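Local coordinates for protein plasmodium falciparum gamete antigen 27/25 (Plasmodium falciparum, PDB 1N81) that is essential for sexual development of the malaria parasite in its gametocyte stage and may dimerise, though its precise molecular function is unknown, at residues R55-R58 / K59-R63; L142-T145 / Y146-V149. One frame throughout, in Å; residues are numbered along the deposited sequence.

Interaction 1 (R55-R58 / K59-R63)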
ATOM      1  N   ARG A  55      -8.315  -6.626  12.280  1.00 37.98           N
ATOM      2  CA  ARG A  55      -9.706  -6.224  12.470  1.00 45.62           C
ATOM      3  C   ARG A  55      -9.925  -4.911  11.705  1.00 48.02           C
ATOM      4  O   ARG A  55     -10.982  -4.696  11.114  1.00 41.23           O
ATOM      5  CB  ARG A  55     -10.016  -6.047  13.967  1.00 55.81           C
ATOM      6  CG  ARG A  55     -11.501  -5.824  14.279  1.00 60.80           C
ATOM      7  CD  ARG A  55     -11.730  -5.584  15.766  1.00 51.90           C
ATOM      8  NE  ARG A  55     -10.996  -6.571  16.542  1.00 54.89           N
ATOM      9  CZ  ARG A  55      -9.957  -6.286  17.314  1.00 65.24           C
ATOM     10  NH1 ARG A  55      -9.526  -5.032  17.430  1.00 65.73           N
ATOM     11  NH2 ARG A  55      -9.336  -7.264  17.953  1.00 67.52           N
ATOM     12  N   TYR A  56      -8.929  -4.021  11.711  1.00 40.76           N
ATOM     13  CA  TYR A  56      -9.084  -2.777  10.960  1.00 40.24           C
ATOM     14  C   TYR A  56      -9.136  -3.074   9.470  1.00 34.11           C
ATOM     15  O   TYR A  56      -9.873  -2.429   8.731  1.00 43.67           O
ATOM     16  CB  TYR A  56      -7.956  -1.774  11.276  1.00 45.73           C
ATOM     17  CG  TYR A  56      -8.222  -0.968  12.522  1.00 41.74           C
ATOM     18  CD1 TYR A  56      -8.380  -1.598  13.753  1.00 43.82           C
ATOM     19  CD2 TYR A  56      -8.360   0.411  12.465  1.00 43.99           C
ATOM     20  CE1 TYR A  56      -8.669  -0.875  14.892  1.00 48.38           C
ATOM     21  CE2 TYR A  56      -8.655   1.151  13.610  1.00 45.49           C
ATOM     22  CZ  TYR A  56      -8.801   0.494  14.813  1.00 43.63           C
ATOM     23  OH  TYR A  56      -9.049   1.209  15.953  1.00 52.36           O
ATOM     24  N   VAL A  57      -8.360  -4.042   9.013  1.00 35.79           N
ATOM     25  CA  VAL A  57      -8.414  -4.381   7.585  1.00 39.42           C
ATOM     26  C   VAL A  57      -9.839  -4.827   7.221  1.00 39.78           C
ATOM     27  O   VAL A  57     -10.416  -4.334   6.259  1.00 41.96           O
ATOM     28  CB  VAL A  57      -7.406  -5.503   7.239  1.00 39.59           C
ATOM     29  CG1 VAL A  57      -7.637  -6.011   5.783  1.00 31.88           C
ATOM     30  CG2 VAL A  57      -5.945  -4.949   7.405  1.00 34.75           C
ATOM     31  N   ARG A  58     -10.401  -5.751   8.008  1.00 36.37           N
ATOM     32  CA  ARG A  58     -11.759  -6.266   7.774  1.00 40.30           C
ATOM     33  C   ARG A  58     -12.776  -5.159   7.690  1.00 39.43           C
ATOM     34  O   ARG A  58     -13.562  -5.133   6.766  1.00 43.13           O
ATOM     35  CB  ARG A  58     -12.189  -7.219   8.877  1.00 38.78           C
ATOM     36  CG  ARG A  58     -11.606  -8.599   8.790  1.00 52.58           C
ATOM     37  CD  ARG A  58     -12.369  -9.503   9.762  1.00 64.32           C
ATOM     38  NE  ARG A  58     -11.687 -10.774  10.001  1.00 81.92           N
ATOM     39  CZ  ARG A  58     -10.730 -10.964  10.909  1.00 83.49           C
ATOM     40  NH1 ARG A  58     -10.327  -9.962  11.683  1.00 69.03           N
ATOM     41  NH2 ARG A  58     -10.168 -12.162  11.032  1.00 77.76           N
ATOM     42  N   LYS A  59     -12.757  -4.253   8.670  1.00 42.53           N
ATOM     43  CA  LYS A  59     -13.667  -3.119   8.676  1.00 43.05           C
ATOM     44  C   LYS A  59     -13.580  -2.331   7.377  1.00 45.30           C
ATOM     45  O   LYS A  59     -14.600  -1.888   6.841  1.00 44.09           O
ATOM     46  CB  LYS A  59     -13.353  -2.198   9.856  1.00 50.11           C
ATOM     47  CG  LYS A  59     -14.322  -1.036  10.025  1.00 57.00           C
ATOM     48  CD  LYS A  59     -14.009  -0.274  11.303  1.00 72.94           C
ATOM     49  CE  LYS A  59     -14.940   0.900  11.526  1.00 73.23           C
ATOM     50  NZ  LYS A  59     -14.728   1.470  12.896  1.00 76.02           N
ATOM     51  N   ASN A  60     -12.365  -2.155   6.856  1.00 41.26           N
ATOM     52  CA  ASN A  60     -12.214  -1.390   5.614  1.00 37.42           C
ATOM     53  C   ASN A  60     -12.667  -2.186   4.407  1.00 40.45           C
ATOM     54  O   ASN A  60     -13.164  -1.605   3.453  1.00 36.62           O
ATOM     55  CB  ASN A  60     -10.774  -0.868   5.451  1.00 37.01           C
ATOM     56  CG  ASN A  60     -10.564   0.440   6.204  1.00 45.85           C
ATOM     57  OD1 ASN A  60     -10.776   1.515   5.659  1.00 39.85           O
ATOM     58  ND2 ASN A  60     -10.190   0.346   7.473  1.00 34.78           N
ATOM     59  N   GLN A  61     -12.492  -3.509   4.450  1.00 37.68           N
ATOM     60  CA  GLN A  61     -12.965  -4.354   3.376  1.00 45.21           C
ATOM     61  C   GLN A  61     -14.500  -4.182   3.305  1.00 54.20           C
ATOM     62  O   GLN A  61     -15.127  -4.179   2.228  1.00 45.75           O
ATOM     63  CB  GLN A  61     -12.654  -5.799   3.688  1.00 46.57           C
ATOM     64  CG  GLN A  61     -11.249  -6.178   3.421  1.00 41.46           C
ATOM     65  CD  GLN A  61     -11.003  -7.624   3.715  1.00 45.06           C
ATOM     66  OE1 GLN A  61     -11.073  -8.046   4.858  1.00 56.55           O
ATOM     67  NE2 GLN A  61     -10.717  -8.397   2.683  1.00 51.25           N
ATOM     68  N   ASN A  62     -15.102  -4.044   4.474  1.00 44.68           N
ATOM     69  CA  ASN A  62     -16.541  -3.851   4.551  1.00 45.95           C
ATOM     70  C   ASN A  62     -16.871  -2.456   4.014  1.00 50.79           C
ATOM     71  O   ASN A  62     -17.759  -2.308   3.178  1.00 58.93           O
ATOM     72  CB  ASN A  62     -17.002  -3.990   5.997  1.00 51.82           C
ATOM     73  CG  ASN A  62     -18.501  -4.155   6.112  1.00 62.72           C
ATOM     74  OD1 ASN A  62     -18.985  -5.157   6.638  1.00 63.86           O
ATOM     75  ND2 ASN A  62     -19.244  -3.179   5.614  1.00 56.01           N
ATOM     76  N   ARG A  63     -16.143  -1.437   4.466  1.00 51.37           N
ATOM     77  CA  ARG A  63     -16.384  -0.071   3.988  1.00 52.31           C
ATOM     78  C   ARG A  63     -16.252   0.084   2.471  1.00 53.67           C
ATOM     79  O   ARG A  63     -16.991   0.844   1.853  1.00 50.37           O
ATOM     80  CB  ARG A  63     -15.432   0.929   4.666  1.00 61.04           C
ATOM     81  CG  ARG A  63     -15.586   2.358   4.142  1.00 59.86           C
ATOM     82  CD  ARG A  63     -14.550   3.341   4.694  1.00 66.27           C
ATOM     83  NE  ARG A  63     -14.623   4.624   3.986  1.00 74.52           N
ATOM     84  CZ  ARG A  63     -13.786   5.652   4.154  1.00 77.46           C
ATOM     85  NH1 ARG A  63     -12.784   5.582   5.024  1.00 71.15           N
ATOM     86  NH2 ARG A  63     -13.943   6.756   3.427  1.00 66.46           N
TER
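Asn60 reaches back one helical turn and grips the carbonyl of Tyr56 twice. Its side-chain ND2 lies 3.1 Å from Tyr56 O in a nearly straight bond (N-H...O 175°). Its backbone N gives Tyr56 O the usual helical bond. The two donors come from opposite faces of the carbonyl plane, and ND2 sits above that plane, not on a lone pair. The oxygen lies almost in the plane of the Asn60 amide, which helps fix the rotation of that group. CG beside the backbone N (chi1 -84°) turns the amide back along the helix.

Gln61 makes the next contact. Its extended chain runs back over Arg58, and OE1 comes to 3.5 Å from Arg58 CA. The same oxygen lies 4.1 Å from Val57 CG1, a loose contact. The Lys59 side chain is extended and touches by its CB, 3.7 Å from Tyr56 O.

Further out, Asn60 ND2 also makes a weak hydrogen bond to Asp28 of helix 13-35, and the Tyr56 ring stands edge-to-face with Tyr29. On helix 71-89, Val57 packs on Ile77 and Ile81, while Gln74 gives Gln61 OE1 a weak bond. Asn60 ND2 and Gln61 OE1, both on buried residues, thus have polar partners inside the fold. Asn60 links its own helix backbone, by a weak bond, to a carboxylate of helix 13-35, while Arg58 and Lys59 keep the outer side charged and exposed.

Interaction 2 (L142-T145 / Y146-V149); sequences LFDT and YEYV
Tyr146 brings its ring atom CD1 against the carbonyl of Leu142, one turn earlier in helix 136-150. CD1 is 3.1 Å from Leu142 O, a close approach made obliquely to the ring. CG stands beside the backbone N (chi1 -66°), which carries the ring back towards that carbonyl. The apolar part of this pair is looser, with Leu142 CD2 4.4 Å from Tyr146 CE1. The aliphatic part of Glu147 also touches Phe143. Glu147 CG meets Phe143 CD2 at 4.0 Å, and the carboxylate plane is turned 72° from the ring. Glu147 CG also rests 3.3 Å from Phe143 O.

The charged contact joins Asp144 and Glu147. The two side chains run side by side in the same direction, and their carboxylates are turned 23° apart. Asp144 OD1 and Glu147 OE1, like charges, are 4.0 Å apart. Arg140 NH2 makes salt bridges to both oxygens and probably offsets their repulsion. Glu147 OE2 is taken by the backbone N of Phe154, so both oxygens of this buried carboxylate are held.

The backbone bonds are regular i to i+4 helical ones. Val149 N to Thr145 O is 3.0 Å, and Val149 CG2 packs on the same oxygen. Tyr148 CB lies 3.3 Å from Asp144 O on the exposed side.

Helix 136-150 rests on two neighbours. Leu142 and Phe143 face helix 96-122 through Val116, Val108 and Val112, and Tyr146 OH bonds to Glu115 there. Phe143 also packs on Ala162 and Ile166 of helix 156-173. Its ring stands edge-to-face with Tyr159 of that helix and with Phe154 just before it.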
ATOM      1  N   LEU A 142       9.386   7.708  -9.563  1.00 37.90           N
ATOM      2  CA  LEU A 142       8.008   8.056  -9.238  1.00 41.06           C
ATOM      3  C   LEU A 142       7.938   8.675  -7.824  1.00 44.04           C
ATOM      4  O   LEU A 142       7.165   9.626  -7.592  1.00 42.14           O
ATOM      5  CB  LEU A 142       7.089   6.839  -9.351  1.00 35.97           C
ATOM      6  CG  LEU A 142       6.826   6.333 -10.777  1.00 43.10           C
ATOM      7  CD1 LEU A 142       6.105   4.989 -10.703  1.00 41.36           C
ATOM      8  CD2 LEU A 142       5.972   7.342 -11.571  1.00 32.17           C
ATOM      9  N   PHE A 143       8.766   8.168  -6.903  1.00 38.49           N
ATOM     10  CA  PHE A 143       8.820   8.678  -5.534  1.00 44.85           C
ATOM     11  C   PHE A 143       9.292  10.133  -5.482  1.00 47.91           C
ATOM     12  O   PHE A 143       8.758  10.941  -4.713  1.00 46.06           O
ATOM     13  CB  PHE A 143       9.764   7.844  -4.643  1.00 41.95           C
ATOM     14  CG  PHE A 143       9.079   7.218  -3.462  1.00 37.15           C
ATOM     15  CD1 PHE A 143       8.466   5.964  -3.580  1.00 36.53           C
ATOM     16  CD2 PHE A 143       9.019   7.885  -2.241  1.00 42.63           C
ATOM     17  CE1 PHE A 143       7.804   5.406  -2.494  1.00 44.65           C
ATOM     18  CE2 PHE A 143       8.359   7.321  -1.141  1.00 37.25           C
ATOM     19  CZ  PHE A 143       7.755   6.087  -1.274  1.00 42.38           C
ATOM     20  N   ASP A 144      10.323  10.465  -6.253  1.00 42.89           N
ATOM     21  CA  ASP A 144      10.804  11.847  -6.278  1.00 41.12           C
ATOM     22  C   ASP A 144       9.689  12.800  -6.670  1.00 49.37           C
ATOM     23  O   ASP A 144       9.521  13.874  -6.083  1.00 46.33           O
ATOM     24  CB  ASP A 144      11.950  12.000  -7.263  1.00 37.89           C
ATOM     25  CG  ASP A 144      13.179  11.270  -6.802  1.00 51.31           C
ATOM     26  OD1 ASP A 144      13.223  10.940  -5.599  1.00 48.60           O
ATOM     27  OD2 ASP A 144      14.090  11.030  -7.621  1.00 53.66           O
ATOM     28  N   THR A 145       8.914  12.399  -7.663  1.00 44.91           N
ATOM     29  CA  THR A 145       7.827  13.242  -8.134  1.00 45.18           C
ATOM     30  C   THR A 145       6.710  13.447  -7.120  1.00 46.77           C
ATOM     31  O   THR A 145       6.262  14.577  -6.884  1.00 37.85           O
ATOM     32  CB  THR A 145       7.225  12.683  -9.438  1.00 37.58           C
ATOM     33  OG1 THR A 145       8.272  12.527 -10.395  1.00 39.17           O
ATOM     34  CG2 THR A 145       6.215  13.660 -10.010  1.00 40.79           C
ATOM     35  N   TYR A 146       6.261  12.370  -6.492  1.00 41.34           N
ATOM     36  CA  TYR A 146       5.168  12.514  -5.546  1.00 44.16           C
ATOM     37  C   TYR A 146       5.534  13.074  -4.179  1.00 41.00           C
ATOM     38  O   TYR A 146       4.689  13.703  -3.548  1.00 47.69           O
ATOM     39  CB  TYR A 146       4.389  11.217  -5.456  1.00 29.09           C
ATOM     40  CG  TYR A 146       3.705  10.912  -6.753  1.00 50.12           C
ATOM     41  CD1 TYR A 146       4.094   9.820  -7.522  1.00 47.53           C
ATOM     42  CD2 TYR A 146       2.671  11.728  -7.230  1.00 59.95           C
ATOM     43  CE1 TYR A 146       3.475   9.540  -8.730  1.00 51.43           C
ATOM     44  CE2 TYR A 146       2.043  11.461  -8.445  1.00 70.75           C
ATOM     45  CZ  TYR A 146       2.450  10.357  -9.195  1.00 73.28           C
ATOM     46  OH  TYR A 146       1.820  10.060 -10.395  1.00 81.55           O
ATOM     47  N   GLU A 147       6.767  12.861  -3.735  1.00 37.61           N
ATOM     48  CA  GLU A 147       7.254  13.434  -2.486  1.00 44.39           C
ATOM     49  C   GLU A 147       7.193  14.958  -2.699  1.00 53.98           C
ATOM     50  O   GLU A 147       6.705  15.696  -1.853  1.00 47.67           O
ATOM     51  CB  GLU A 147       8.730  13.109  -2.253  1.00 32.94           C
ATOM     52  CG  GLU A 147       9.025  11.837  -1.509  1.00 55.66           C
ATOM     53  CD  GLU A 147      10.511  11.682  -1.243  1.00 48.69           C
ATOM     54  OE1 GLU A 147      11.308  11.905  -2.181  1.00 62.88           O
ATOM     55  OE2 GLU A 147      10.890  11.324  -0.100  1.00 57.45           O
ATOM     56  N   TYR A 148       7.740  15.403  -3.834  1.00 47.37           N
ATOM     57  CA  TYR A 148       7.789  16.823  -4.217  1.00 37.91           C
ATOM     58  C   TYR A 148       6.391  17.414  -4.265  1.00 38.30           C
ATOM     59  O   TYR A 148       6.107  18.441  -3.644  1.00 40.98           O
ATOM     60  CB  TYR A 148       8.467  16.996  -5.581  1.00 37.75           C
ATOM     61  CG  TYR A 148       8.382  18.415  -6.114  1.00 44.52           C
ATOM     62  CD1 TYR A 148       9.081  19.446  -5.499  1.00 41.93           C
ATOM     63  CD2 TYR A 148       7.520  18.740  -7.173  1.00 46.40           C
ATOM     64  CE1 TYR A 148       8.925  20.776  -5.910  1.00 39.78           C
ATOM     65  CE2 TYR A 148       7.349  20.062  -7.596  1.00 42.04           C
ATOM     66  CZ  TYR A 148       8.063  21.072  -6.949  1.00 37.33           C
ATOM     67  OH  TYR A 148       7.921  22.371  -7.349  1.00 45.94           O
ATOM     68  N   VAL A 149       5.504  16.741  -4.987  1.00 34.40           N
ATOM     69  CA  VAL A 149       4.135  17.192  -5.131  1.00 38.05           C
ATOM     70  C   VAL A 149       3.366  17.304  -3.820  1.00 47.78           C
ATOM     71  O   VAL A 149       2.576  18.224  -3.624  1.00 42.36           O
ATOM     72  CB  VAL A 149       3.369  16.248  -6.061  1.00 44.55           C
ATOM     73  CG1 VAL A 149       1.887  16.349  -5.814  1.00 44.19           C
ATOM     74  CG2 VAL A 149       3.693  16.592  -7.509  1.00 50.05           C
TER

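Interactions 1 and 2 are both single-helix contacts, one in helix 50-63 and the other in helix 136-150. They do not touch. Their centres are 29 Å apart, on opposite sides of the chain's centre, and they share no element. Each is partly buried, with one side of its helix packed on the fold and the other exposed. Their chemistry differs. Interaction 1 buries neutral amides, and its exposed side is basic. Interaction 2 buries aromatic rings and a carboxylate, with one arginine shared by two acids. Residues 55-63 pack on helices 13-35 and 71-89, whereas residues 142-149 pack on helices 96-122 and 156-173.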